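Local coordinates for protein epidermin leader peptide processing serine protease EpiP (Staphylococcus aureus subsp. aureus, PDB 3QFH) that is a subtilisin-like serine endopeptidase that probably cleaves the leader peptide from the precursor of the lantibiotic epidermin, at residues K149-L154 with S217-Q222; V171-R174 with G178-V181; I192-N197 with L393-D398; T201-F206 with A224-Q229; K262-A267 with S272-A277. One frame throughout, in Å; residues are numbered along the deposited sequence.

Contact 1: K149-L154 with S217-Q222; sequences KNLVPL and SKAIVQ
L151 lays its branched end against the face of helix 213-225 that carries K218, A219 and Q222, and K149 adds a second touch one turn further along. In L151 the CG atom is turned away from the carbonyl carbon (chi1 -78°), which carries the fork across to the helix. L151 CG rests over A219, 4.0 Å from A219 CB, while the CD1 branch of L151 lies against the aliphatic part of K218, 3.8 Å from K218 CG. A219 suits this place because a lone methyl lets the leucine come close to the helix backbone. K218 runs extended past CD1, and its methylenes serve as an apolar surface while the ammonium group travels on to Y46, with which it makes a cation-pi contact.

K149 and Q222 meet by their shafts, crossing at about a right angle. K149 CD sits 3.7 Å from Q222 CG, and K149 CE lies 3.7 Å from Q222 NE2, a packing contact only. Q222 folds at chi2 (64°), which brings its amide round beside the lysine chain. The polar ends are engaged by one carboxylate, D226: K149 NZ forms a salt bridge with it and Q222 NE2 a hydrogen bond. Beside this packing, N150 OD1 accepts from V152 N at 2.9 Å, an Asx turn that shapes the chain as it leaves the strand.

Strand 149-150 is an outermost strand of the parallel sheet, hydrogen-bonded to strand 200-204, whose Y203 touches K149, L151 and Q222 as helix 213-225 packs over this margin.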
# COMPACT_ATOMS: atom_id res chain seq x y z
N LYS A 149 8.62 -9.43 7.87
CA LYS A 149 10.01 -9.22 7.52
C LYS A 149 10.40 -7.76 7.27
O LYS A 149 9.58 -6.93 6.90
CB LYS A 149 10.36 -10.05 6.30
CG LYS A 149 10.15 -11.54 6.51
CD LYS A 149 10.41 -12.33 5.25
CE LYS A 149 10.15 -13.84 5.47
NZ LYS A 149 8.73 -14.20 5.85
N ASN A 150 11.68 -7.48 7.50
CA ASN A 150 12.26 -6.16 7.25
C ASN A 150 12.96 -6.14 5.91
O ASN A 150 13.84 -6.94 5.69
CB ASN A 150 13.30 -5.85 8.33
CG ASN A 150 14.01 -4.52 8.10
OD1 ASN A 150 13.46 -3.61 7.50
ND2 ASN A 150 15.21 -4.41 8.61
N LEU A 151 12.59 -5.21 5.03
CA LEU A 151 13.24 -5.08 3.71
C LEU A 151 14.21 -3.88 3.66
O LEU A 151 14.85 -3.64 2.63
CB LEU A 151 12.20 -4.98 2.58
CG LEU A 151 11.54 -6.30 2.16
CD1 LEU A 151 12.57 -7.26 1.55
CD2 LEU A 151 10.81 -6.99 3.33
N VAL A 152 14.31 -3.13 4.75
CA VAL A 152 15.22 -1.99 4.81
C VAL A 152 16.64 -2.55 4.93
O VAL A 152 16.92 -3.37 5.81
CB VAL A 152 14.90 -1.06 5.99
CG1 VAL A 152 15.87 0.11 6.03
CG2 VAL A 152 13.44 -0.57 5.91
N PRO A 153 17.54 -2.15 4.01
CA PRO A 153 18.88 -2.73 4.04
C PRO A 153 19.78 -2.15 5.12
O PRO A 153 19.44 -1.16 5.75
CB PRO A 153 19.44 -2.41 2.65
CG PRO A 153 18.76 -1.13 2.27
CD PRO A 153 17.36 -1.23 2.87
N LEU A 154 20.92 -2.81 5.35
CA LEU A 154 21.92 -2.32 6.28
C LEU A 154 22.25 -0.88 5.87
O LEU A 154 22.46 -0.58 4.69
CB LEU A 154 23.17 -3.21 6.24
CG LEU A 154 24.41 -2.79 7.04
CD1 LEU A 154 24.13 -2.72 8.53
CD2 LEU A 154 25.57 -3.76 6.77
N SER A 217 9.15 -2.97 -4.02
CA SER A 217 9.04 -4.03 -5.00
C SER A 217 9.49 -5.35 -4.42
O SER A 217 8.82 -6.36 -4.59
CB SER A 217 9.83 -3.70 -6.26
OG SER A 217 9.31 -2.52 -6.86
N LYS A 218 10.59 -5.35 -3.68
CA LYS A 218 11.07 -6.59 -3.08
C LYS A 218 10.08 -7.06 -2.00
O LYS A 218 9.88 -8.26 -1.83
CB LYS A 218 12.47 -6.41 -2.52
CG LYS A 218 13.13 -7.72 -2.14
CD LYS A 218 14.55 -7.49 -1.65
CE LYS A 218 15.25 -8.80 -1.36
NZ LYS A 218 16.65 -8.54 -0.94
N ALA A 219 9.47 -6.12 -1.29
CA ALA A 219 8.48 -6.46 -0.26
C ALA A 219 7.25 -7.12 -0.89
O ALA A 219 6.68 -8.06 -0.32
CB ALA A 219 8.09 -5.20 0.58
N ILE A 220 6.85 -6.66 -2.07
CA ILE A 220 5.71 -7.25 -2.77
C ILE A 220 6.04 -8.69 -3.16
O ILE A 220 5.24 -9.59 -2.98
CB ILE A 220 5.32 -6.44 -4.00
CG1 ILE A 220 4.80 -5.07 -3.56
CG2 ILE A 220 4.24 -7.18 -4.83
CD1 ILE A 220 4.49 -4.17 -4.69
N VAL A 221 7.23 -8.89 -3.71
CA VAL A 221 7.68 -10.23 -4.07
C VAL A 221 7.78 -11.14 -2.82
O VAL A 221 7.38 -12.32 -2.85
CB VAL A 221 9.05 -10.17 -4.80
CG1 VAL A 221 9.66 -11.55 -4.93
CG2 VAL A 221 8.89 -9.52 -6.19
N GLN A 222 8.30 -10.60 -1.74
CA GLN A 222 8.44 -11.38 -0.52
C GLN A 222 7.07 -11.82 0.03
O GLN A 222 6.88 -12.98 0.40
CB GLN A 222 9.19 -10.58 0.56
CG GLN A 222 9.46 -11.39 1.79
CD GLN A 222 10.39 -12.55 1.51
OE1 GLN A 222 11.50 -12.35 1.01
NE2 GLN A 222 9.94 -13.76 1.81

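Contact 2: V171-R174 with G178-V181; sequences VNDR and GTMV
D173 reaches from its loop to the first turns of helix 177-186, where T179 receives it with both a backbone N-H and a hydroxyl. D173 CB lies 3.7 Å from T179 OG1, close enough for the hydroxyl to sit beside the root of the side chain. CG is anti to the backbone N (chi1 -168°), and this carries the carboxylate on to the helix. At the tip the two oxygens divide their work. D173 OD2 accepts from T179 OG1 at 2.9 Å through its anti lone pair, the one turned away from OD1. D173 OD2 also accepts from T179 N at 3.2 Å, with an N-H···O angle of 152°, but that donor stands above the carboxylate plane, 38° out of it. OD1 turns to T131 OG1 and G176 N. G178 lies beside the carboxylate on the helix.

H177, just before G178, belongs with D130 and S383 to what is probably the catalytic triad of this subtilase. Bonds at both oxygens fix the rotation of the buried carboxylate and tie the loop to this helix, and donors from the helix start and from T131 would be expected to stabilise its negative charge.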
# COMPACT_ATOMS: atom_id res chain seq x y z
N VAL A 171 10.87 -5.54 12.54
CA VAL A 171 9.81 -4.78 11.89
C VAL A 171 9.19 -3.74 12.81
O VAL A 171 8.07 -3.30 12.55
CB VAL A 171 8.71 -5.66 11.27
CG1 VAL A 171 9.31 -6.55 10.15
CG2 VAL A 171 7.98 -6.49 12.32
N ASN A 172 9.91 -3.36 13.87
CA ASN A 172 9.42 -2.31 14.77
C ASN A 172 9.14 -1.04 13.96
O ASN A 172 9.89 -0.72 13.03
CB ASN A 172 10.43 -2.01 15.89
CG ASN A 172 10.49 -3.11 16.94
OD1 ASN A 172 9.83 -4.14 16.82
ND2 ASN A 172 11.27 -2.87 17.99
N ASP A 173 8.06 -0.35 14.31
CA ASP A 173 7.67 0.87 13.62
C ASP A 173 8.38 2.07 14.24
O ASP A 173 8.26 2.30 15.44
CB ASP A 173 6.16 1.03 13.81
CG ASP A 173 5.54 2.09 12.91
OD1 ASP A 173 6.24 2.73 12.12
OD2 ASP A 173 4.31 2.26 13.01
N ARG A 174 9.13 2.81 13.44
CA ARG A 174 9.80 4.02 13.91
C ARG A 174 8.92 5.23 13.67
O ARG A 174 8.93 6.16 14.46
CB ARG A 174 11.13 4.26 13.19
CG ARG A 174 12.34 3.43 13.63
CD ARG A 174 12.22 1.96 13.27
NE ARG A 174 13.52 1.30 13.32
CZ ARG A 174 13.71 -0.02 13.36
NH1 ARG A 174 14.94 -0.51 13.40
NH2 ARG A 174 12.68 -0.86 13.41
N GLY A 178 2.57 2.51 9.89
CA GLY A 178 2.25 1.08 9.73
C GLY A 178 1.35 0.57 10.83
O GLY A 178 0.46 -0.25 10.59
N THR A 179 1.56 1.06 12.05
CA THR A 179 0.72 0.66 13.17
C THR A 179 -0.74 1.11 12.97
O THR A 179 -1.67 0.38 13.32
CB THR A 179 1.28 1.18 14.50
OG1 THR A 179 2.59 0.61 14.69
CG2 THR A 179 0.37 0.79 15.64
N MET A 180 -0.93 2.29 12.38
CA MET A 180 -2.27 2.82 12.14
C MET A 180 -2.99 2.00 11.08
O MET A 180 -4.18 1.72 11.19
CB MET A 180 -2.18 4.28 11.68
CG MET A 180 -1.49 5.21 12.67
SD MET A 180 -1.41 6.87 12.02
CE MET A 180 -0.14 7.65 13.03
N VAL A 181 -2.24 1.62 10.05
CA VAL A 181 -2.77 0.83 8.97
C VAL A 181 -3.15 -0.56 9.47
O VAL A 181 -4.21 -1.06 9.15
CB VAL A 181 -1.76 0.75 7.78
CG1 VAL A 181 -2.18 -0.32 6.78
CG2 VAL A 181 -1.63 2.13 7.07

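Contact 3: I192-N197 with L393-D398; sequences IGVAPN and LALIID
The loop 192-197 passes beside helix 382-400 with A195 and L395 as the closest backbone pair, their CA atoms 6.6 Å apart, and packing alone joins the two segments. L395 does the reaching. Its CG is anti to the carbonyl carbon (chi1 -65°), and the extended second torsion (178°) spreads the fork between V194 and A195. L395 CD1 meets V194 twice: it lies 3.4 Å from V194 O and 4.1 Å from V194 CG1, the two side chains meeting at a slant. L395 CD2 takes the neighbouring residue, 4.0 Å from A195 CB.

Residue types match the roles. Leucine has two methyls at the end of a side chain long enough to reach the loop, alanine offers a methyl small enough for the loop to come near, and valine presents one branch to L395. Backbone bonds of V194 to Q184 and of A195 to T185 hold this loop against helix 177-186, while V435 of helix 435-439 touches both V194 and L395.

The apolar join thus links the loop between helix 177-186 and strand 200-204 to the long helix whose first turn holds S383, the probable nucleophile. The parallel sheet flanked by helices, to which this loop and helix belong, is the alpha/beta fold of subtilisin-like proteases.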
# COMPACT_ATOMS: atom_id res chain seq x y z
N ILE A 192 -11.69 -2.46 16.82
CA ILE A 192 -11.92 -3.62 15.95
C ILE A 192 -11.64 -3.27 14.47
O ILE A 192 -12.16 -2.31 13.95
CB ILE A 192 -13.37 -4.11 16.01
CG1 ILE A 192 -13.85 -4.25 17.47
CG2 ILE A 192 -13.51 -5.40 15.23
CD1 ILE A 192 -13.08 -5.21 18.27
N GLY A 193 -10.80 -4.06 13.81
CA GLY A 193 -10.52 -3.87 12.39
C GLY A 193 -11.55 -4.57 11.52
O GLY A 193 -12.53 -5.13 12.02
N VAL A 194 -11.33 -4.56 10.21
CA VAL A 194 -12.29 -5.17 9.29
C VAL A 194 -12.24 -6.68 9.38
O VAL A 194 -13.27 -7.32 9.32
CB VAL A 194 -12.03 -4.70 7.80
CG1 VAL A 194 -12.98 -5.43 6.81
CG2 VAL A 194 -12.20 -3.21 7.71
N ALA A 195 -11.05 -7.23 9.59
CA ALA A 195 -10.84 -8.67 9.63
C ALA A 195 -10.16 -9.06 10.94
O ALA A 195 -8.98 -9.40 10.95
CB ALA A 195 -9.95 -9.10 8.40
N PRO A 196 -10.91 -9.04 12.05
CA PRO A 196 -10.36 -9.25 13.39
C PRO A 196 -9.80 -10.62 13.75
O PRO A 196 -9.14 -10.73 14.79
CB PRO A 196 -11.54 -8.91 14.32
CG PRO A 196 -12.75 -9.03 13.49
CD PRO A 196 -12.36 -8.75 12.08
N ASN A 197 -10.04 -11.64 12.92
CA ASN A 197 -9.53 -12.99 13.18
C ASN A 197 -8.43 -13.43 12.20
O ASN A 197 -7.90 -14.51 12.31
CB ASN A 197 -10.69 -13.99 13.15
CG ASN A 197 -11.80 -13.64 14.15
OD1 ASN A 197 -11.55 -13.06 15.20
ND2 ASN A 197 -13.03 -14.00 13.80
N LEU A 393 -11.33 -8.18 1.36
CA LEU A 393 -10.93 -9.24 0.42
C LEU A 393 -10.49 -10.50 1.13
O LEU A 393 -10.74 -11.63 0.64
CB LEU A 393 -9.84 -8.75 -0.52
CG LEU A 393 -10.29 -7.78 -1.61
CD1 LEU A 393 -9.11 -7.03 -2.17
CD2 LEU A 393 -11.03 -8.54 -2.71
N ALA A 394 -9.81 -10.35 2.26
CA ALA A 394 -9.40 -11.52 3.03
C ALA A 394 -10.65 -12.26 3.52
O ALA A 394 -10.72 -13.50 3.47
CB ALA A 394 -8.50 -11.13 4.21
N LEU A 395 -11.64 -11.51 3.97
CA LEU A 395 -12.91 -12.10 4.44
C LEU A 395 -13.66 -12.83 3.33
O LEU A 395 -14.21 -13.91 3.54
CB LEU A 395 -13.81 -11.04 5.04
CG LEU A 395 -13.35 -10.33 6.32
CD1 LEU A 395 -14.38 -9.27 6.72
CD2 LEU A 395 -13.14 -11.35 7.43
N ILE A 396 -13.68 -12.22 2.15
CA ILE A 396 -14.37 -12.77 0.99
C ILE A 396 -13.70 -14.07 0.51
O ILE A 396 -14.38 -15.05 0.21
CB ILE A 396 -14.43 -11.73 -0.15
CG1 ILE A 396 -15.39 -10.60 0.25
CG2 ILE A 396 -14.90 -12.39 -1.45
CD1 ILE A 396 -15.21 -9.31 -0.58
N ILE A 397 -12.38 -14.07 0.46
CA ILE A 397 -11.64 -15.27 0.07
C ILE A 397 -11.94 -16.43 1.03
O ILE A 397 -12.17 -17.59 0.60
CB ILE A 397 -10.12 -14.99 -0.01
CG1 ILE A 397 -9.83 -14.02 -1.16
CG2 ILE A 397 -9.35 -16.31 -0.24
CD1 ILE A 397 -8.39 -13.39 -1.16
N ASP A 398 -11.96 -16.14 2.32
CA ASP A 398 -12.23 -17.19 3.31
C ASP A 398 -13.73 -17.61 3.33
O ASP A 398 -14.05 -18.79 3.42
CB ASP A 398 -11.77 -16.74 4.70
CG ASP A 398 -10.25 -16.54 4.78
OD1 ASP A 398 -9.55 -16.97 3.84
OD2 ASP A 398 -9.77 -15.94 5.77

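Contact 4: T201-F206 with A224-Q229; sequences TMYRVF and ANDGNQ
Y203 extends its ring from the sheet to the end of helix 213-225, where its hydroxyl lies between D226 and N228. Y203 OH donates to D226 OD2 at 2.5 Å, a short bond. That carboxylate oxygen lies at the ring edge, in the ring plane, and is met on its anti side, slightly out of the carboxylate plane. From N228, ND2 comes within 2.9 Å of Y203 OH, but the N-H···O angle of 126° makes this a weak bond; the amide stands almost perpendicular to the ring (85°), and ND2 has its stronger partner in A223 O. The other end of the amide, N228 OD1, accepts from T201 OG1 at 3.2 Å, the donor a little tilted from the carbonyl plane.

Asparagine suits this place because it can donate to A223 O and, weakly, to Y203 while accepting from T201. G227 between the two polar residues takes a positive phi (83°) and closes the helix with a Schellman motif.

With K149 nearby as well as the tyrosine hydroxyl, D226 has surroundings likely to favour the ionised acid, and side chains of strand 200-204 are bound to the residues that end helix 213-225.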
# COMPACT_ATOMS: atom_id res chain seq x y z
N THR A 201 0.79 -9.76 8.23
CA THR A 201 2.22 -9.87 8.15
C THR A 201 2.70 -8.51 7.73
O THR A 201 2.23 -7.97 6.73
CB THR A 201 2.64 -10.90 7.08
OG1 THR A 201 1.98 -12.14 7.33
CG2 THR A 201 4.12 -11.12 7.12
N MET A 202 3.63 -7.94 8.48
CA MET A 202 4.14 -6.63 8.17
C MET A 202 5.43 -6.77 7.39
O MET A 202 6.25 -7.62 7.70
CB MET A 202 4.36 -5.82 9.45
CG MET A 202 5.12 -4.48 9.30
SD MET A 202 4.33 -3.27 8.24
CE MET A 202 2.73 -3.02 9.03
N TYR A 203 5.58 -5.97 6.34
CA TYR A 203 6.82 -5.92 5.58
C TYR A 203 7.32 -4.50 5.69
O TYR A 203 6.74 -3.58 5.10
CB TYR A 203 6.63 -6.37 4.14
CG TYR A 203 6.29 -7.85 4.08
CD1 TYR A 203 7.29 -8.80 3.99
CD2 TYR A 203 4.97 -8.30 4.16
CE1 TYR A 203 6.99 -10.16 3.94
CE2 TYR A 203 4.67 -9.64 4.14
CZ TYR A 203 5.69 -10.57 4.02
OH TYR A 203 5.41 -11.90 3.97
N ARG A 204 8.38 -4.32 6.47
CA ARG A 204 8.90 -2.98 6.73
C ARG A 204 9.83 -2.49 5.62
O ARG A 204 10.82 -3.13 5.30
CB ARG A 204 9.61 -2.92 8.08
CG ARG A 204 10.07 -1.50 8.43
CD ARG A 204 10.50 -1.37 9.89
NE ARG A 204 11.77 -2.03 10.17
CZ ARG A 204 12.97 -1.44 10.15
NH1 ARG A 204 13.09 -0.17 9.82
NH2 ARG A 204 14.06 -2.14 10.45
N VAL A 205 9.46 -1.34 5.07
CA VAL A 205 10.18 -0.68 3.99
C VAL A 205 10.58 0.76 4.36
O VAL A 205 10.99 1.51 3.50
CB VAL A 205 9.36 -0.73 2.69
CG1 VAL A 205 9.11 -2.21 2.31
CG2 VAL A 205 8.02 0.04 2.81
N PHE A 206 10.43 1.14 5.63
CA PHE A 206 10.88 2.44 6.10
C PHE A 206 11.70 2.29 7.35
O PHE A 206 11.37 1.49 8.23
CB PHE A 206 9.73 3.36 6.48
CG PHE A 206 8.96 3.93 5.33
CD1 PHE A 206 9.33 5.17 4.79
CD2 PHE A 206 7.84 3.29 4.83
CE1 PHE A 206 8.61 5.73 3.75
CE2 PHE A 206 7.11 3.85 3.79
CZ PHE A 206 7.50 5.07 3.25
N ALA A 224 4.24 -12.10 -1.60
CA ALA A 224 3.67 -13.08 -2.52
C ALA A 224 4.33 -14.44 -2.32
O ALA A 224 3.66 -15.47 -2.37
CB ALA A 224 3.80 -12.61 -3.96
N ASN A 225 5.65 -14.46 -2.11
CA ASN A 225 6.34 -15.74 -1.87
C ASN A 225 5.95 -16.36 -0.54
O ASN A 225 5.98 -17.58 -0.39
CB ASN A 225 7.87 -15.60 -1.93
CG ASN A 225 8.38 -15.45 -3.36
OD1 ASN A 225 7.67 -15.74 -4.33
ND2 ASN A 225 9.63 -14.99 -3.50
N ASP A 226 5.63 -15.52 0.44
CA ASP A 226 5.21 -15.98 1.77
C ASP A 226 3.75 -16.47 1.81
O ASP A 226 3.28 -16.89 2.86
CB ASP A 226 5.43 -14.88 2.83
CG ASP A 226 6.91 -14.65 3.17
OD1 ASP A 226 7.78 -15.43 2.73
OD2 ASP A 226 7.20 -13.67 3.91
N GLY A 227 3.03 -16.40 0.69
CA GLY A 227 1.67 -16.90 0.63
C GLY A 227 0.58 -15.97 1.12
O GLY A 227 -0.53 -16.42 1.40
N ASN A 228 0.89 -14.68 1.24
CA ASN A 228 -0.11 -13.68 1.62
C ASN A 228 -0.94 -13.39 0.40
O ASN A 228 -0.45 -12.79 -0.56
CB ASN A 228 0.57 -12.38 2.05
CG ASN A 228 1.41 -12.55 3.26
OD1 ASN A 228 0.89 -12.67 4.37
ND2 ASN A 228 2.72 -12.52 3.08
N GLN A 229 -2.19 -13.78 0.40
CA GLN A 229 -3.02 -13.57 -0.78
C GLN A 229 -3.55 -12.16 -0.94
O GLN A 229 -4.05 -11.83 -2.01
CB GLN A 229 -4.17 -14.59 -0.85
CG GLN A 229 -3.71 -15.96 -1.33
CD GLN A 229 -4.86 -16.81 -1.82
OE1 GLN A 229 -5.71 -17.21 -1.03
NE2 GLN A 229 -4.91 -17.06 -3.12

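Contact 5: K262-A267 with S272-A277; sequences KAINYA and SIVVAA
A267, V274 and S272 bury most of the surface where helix 254-269 turns back to strand 273-277. A267 sits on the helix side facing the strand, and its methyl touches both partners: A267 CB lies 3.9 Å from V274 CG2 and 4.1 Å from S272 CB. The small methyl leaves room for V274 to pack against the helix, while the short turn between the segments keeps the CA atoms of A267 and S272 5.1 Å apart.

V274 points at the helix and splits its two methyls between different residues. With CG1 anti to the backbone N (chi1 173°), CG2 falls beside A267, while V274 CG1 lies 4.3 Å from I264 CG1, a turn earlier in the helix. A beta-branched valine fits because its two methyls can each meet a different helix residue, and the longer isoleucine makes up the distance where helix and strand stand further apart.

S272 joins the two elements through its backbone. S272 N donates to A267 O at 2.9 Å with an N-H···O angle of 158°, although the donor stands above the carbonyl plane, 38° out of it. The serine hydroxyl has its strongest polar partner in N228 O, at the end of the preceding helix-strand connection, and strand 273-277 pairs in parallel with strand 230-233.

The polar link fixes the turn in this tight alpha-to-beta connection of the parallel sheet; the methyls of A267, V274 and I264 pack the rest of the interface. One backbone bond thus satisfies a carbonyl close to the helix C-terminus just where the strand is about to begin.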
# COMPACT_ATOMS: atom_id res chain seq x y z
N LYS A 262 6.40 -5.03 -12.39
CA LYS A 262 6.76 -6.46 -12.46
C LYS A 262 6.51 -7.16 -11.12
O LYS A 262 6.10 -8.30 -11.10
CB LYS A 262 8.20 -6.67 -12.95
CG LYS A 262 8.38 -6.34 -14.42
CD LYS A 262 9.85 -6.26 -14.86
CE LYS A 262 10.59 -7.59 -14.78
NZ LYS A 262 12.02 -7.48 -15.26
N ALA A 263 6.73 -6.47 -10.02
CA ALA A 263 6.47 -7.04 -8.69
C ALA A 263 4.96 -7.37 -8.57
O ALA A 263 4.58 -8.46 -8.16
CB ALA A 263 6.89 -6.07 -7.59
N ILE A 264 4.13 -6.40 -8.93
CA ILE A 264 2.66 -6.53 -8.93
C ILE A 264 2.19 -7.74 -9.80
O ILE A 264 1.35 -8.54 -9.38
CB ILE A 264 2.00 -5.20 -9.39
CG1 ILE A 264 2.24 -4.13 -8.32
CG2 ILE A 264 0.49 -5.35 -9.65
CD1 ILE A 264 1.89 -2.73 -8.73
N ASN A 265 2.75 -7.88 -10.98
CA ASN A 265 2.38 -8.98 -11.88
C ASN A 265 2.91 -10.31 -11.35
O ASN A 265 2.29 -11.36 -11.55
CB ASN A 265 2.84 -8.70 -13.30
CG ASN A 265 2.11 -7.50 -13.93
OD1 ASN A 265 1.08 -7.05 -13.43
ND2 ASN A 265 2.64 -6.99 -15.03
N TYR A 266 4.05 -10.25 -10.67
CA TYR A 266 4.61 -11.43 -10.03
C TYR A 266 3.63 -11.88 -8.93
O TYR A 266 3.29 -13.07 -8.84
CB TYR A 266 5.99 -11.12 -9.44
CG TYR A 266 6.67 -12.29 -8.76
CD1 TYR A 266 7.54 -13.11 -9.45
CD2 TYR A 266 6.44 -12.57 -7.42
CE1 TYR A 266 8.17 -14.18 -8.82
CE2 TYR A 266 7.05 -13.62 -6.79
CZ TYR A 266 7.92 -14.42 -7.49
OH TYR A 266 8.52 -15.47 -6.84
N ALA A 267 3.15 -10.94 -8.12
CA ALA A 267 2.19 -11.25 -7.06
C ALA A 267 0.96 -11.89 -7.67
O ALA A 267 0.47 -12.87 -7.14
CB ALA A 267 1.80 -10.02 -6.24
N SER A 272 -1.85 -13.63 -5.55
CA SER A 272 -2.03 -12.62 -4.52
C SER A 272 -2.66 -11.42 -5.20
O SER A 272 -2.40 -11.17 -6.39
CB SER A 272 -0.73 -12.19 -3.87
OG SER A 272 -0.14 -13.24 -3.14
N ILE A 273 -3.50 -10.72 -4.46
CA ILE A 273 -4.15 -9.50 -4.93
C ILE A 273 -3.40 -8.34 -4.30
O ILE A 273 -3.10 -8.38 -3.09
CB ILE A 273 -5.64 -9.42 -4.40
CG1 ILE A 273 -6.41 -10.70 -4.70
CG2 ILE A 273 -6.34 -8.19 -4.96
CD1 ILE A 273 -7.79 -10.74 -4.04
N VAL A 274 -3.13 -7.30 -5.09
CA VAL A 274 -2.47 -6.10 -4.62
C VAL A 274 -3.50 -4.96 -4.54
O VAL A 274 -4.18 -4.64 -5.53
CB VAL A 274 -1.31 -5.69 -5.57
CG1 VAL A 274 -0.72 -4.31 -5.16
CG2 VAL A 274 -0.22 -6.75 -5.59
N VAL A 275 -3.63 -4.39 -3.35
CA VAL A 275 -4.54 -3.28 -3.08
C VAL A 275 -3.70 -2.03 -2.78
O VAL A 275 -2.87 -2.03 -1.87
CB VAL A 275 -5.43 -3.59 -1.87
CG1 VAL A 275 -6.48 -2.45 -1.66
CG2 VAL A 275 -6.10 -4.96 -2.06
N ALA A 276 -3.94 -0.97 -3.52
CA ALA A 276 -3.15 0.21 -3.43
C ALA A 276 -3.99 1.43 -3.11
O ALA A 276 -5.11 1.58 -3.59
CB ALA A 276 -2.42 0.42 -4.76
N ALA A 277 -3.43 2.32 -2.33
CA ALA A 277 -4.09 3.57 -1.98
C ALA A 277 -3.98 4.57 -3.11
O ALA A 277 -2.93 4.72 -3.71
CB ALA A 277 -3.45 4.18 -0.73

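Contacts 1, 4 and 5 lie about one parallel sheet, on the side that helices 213-225 and 254-269 cover. Contacts 1 and 4 are the most intimate, their centres 8 Å apart: K149 NZ reaches D226 OD2 at 2.5 Å. Contact 5 is joined to contact 4 by S272 OG and N228 O, 2.6 Å apart, and by Y266 OH and N225 OD1, 2.7 Å apart. Contact 2, beside the probable triad residue H177, touches contact 4 through R204, which packs against N172 and R174. Contact 3 stands furthest from contact 1, with centres 24 Å apart, yet its helix meets contact 5 where L393 packs on V275 and I273.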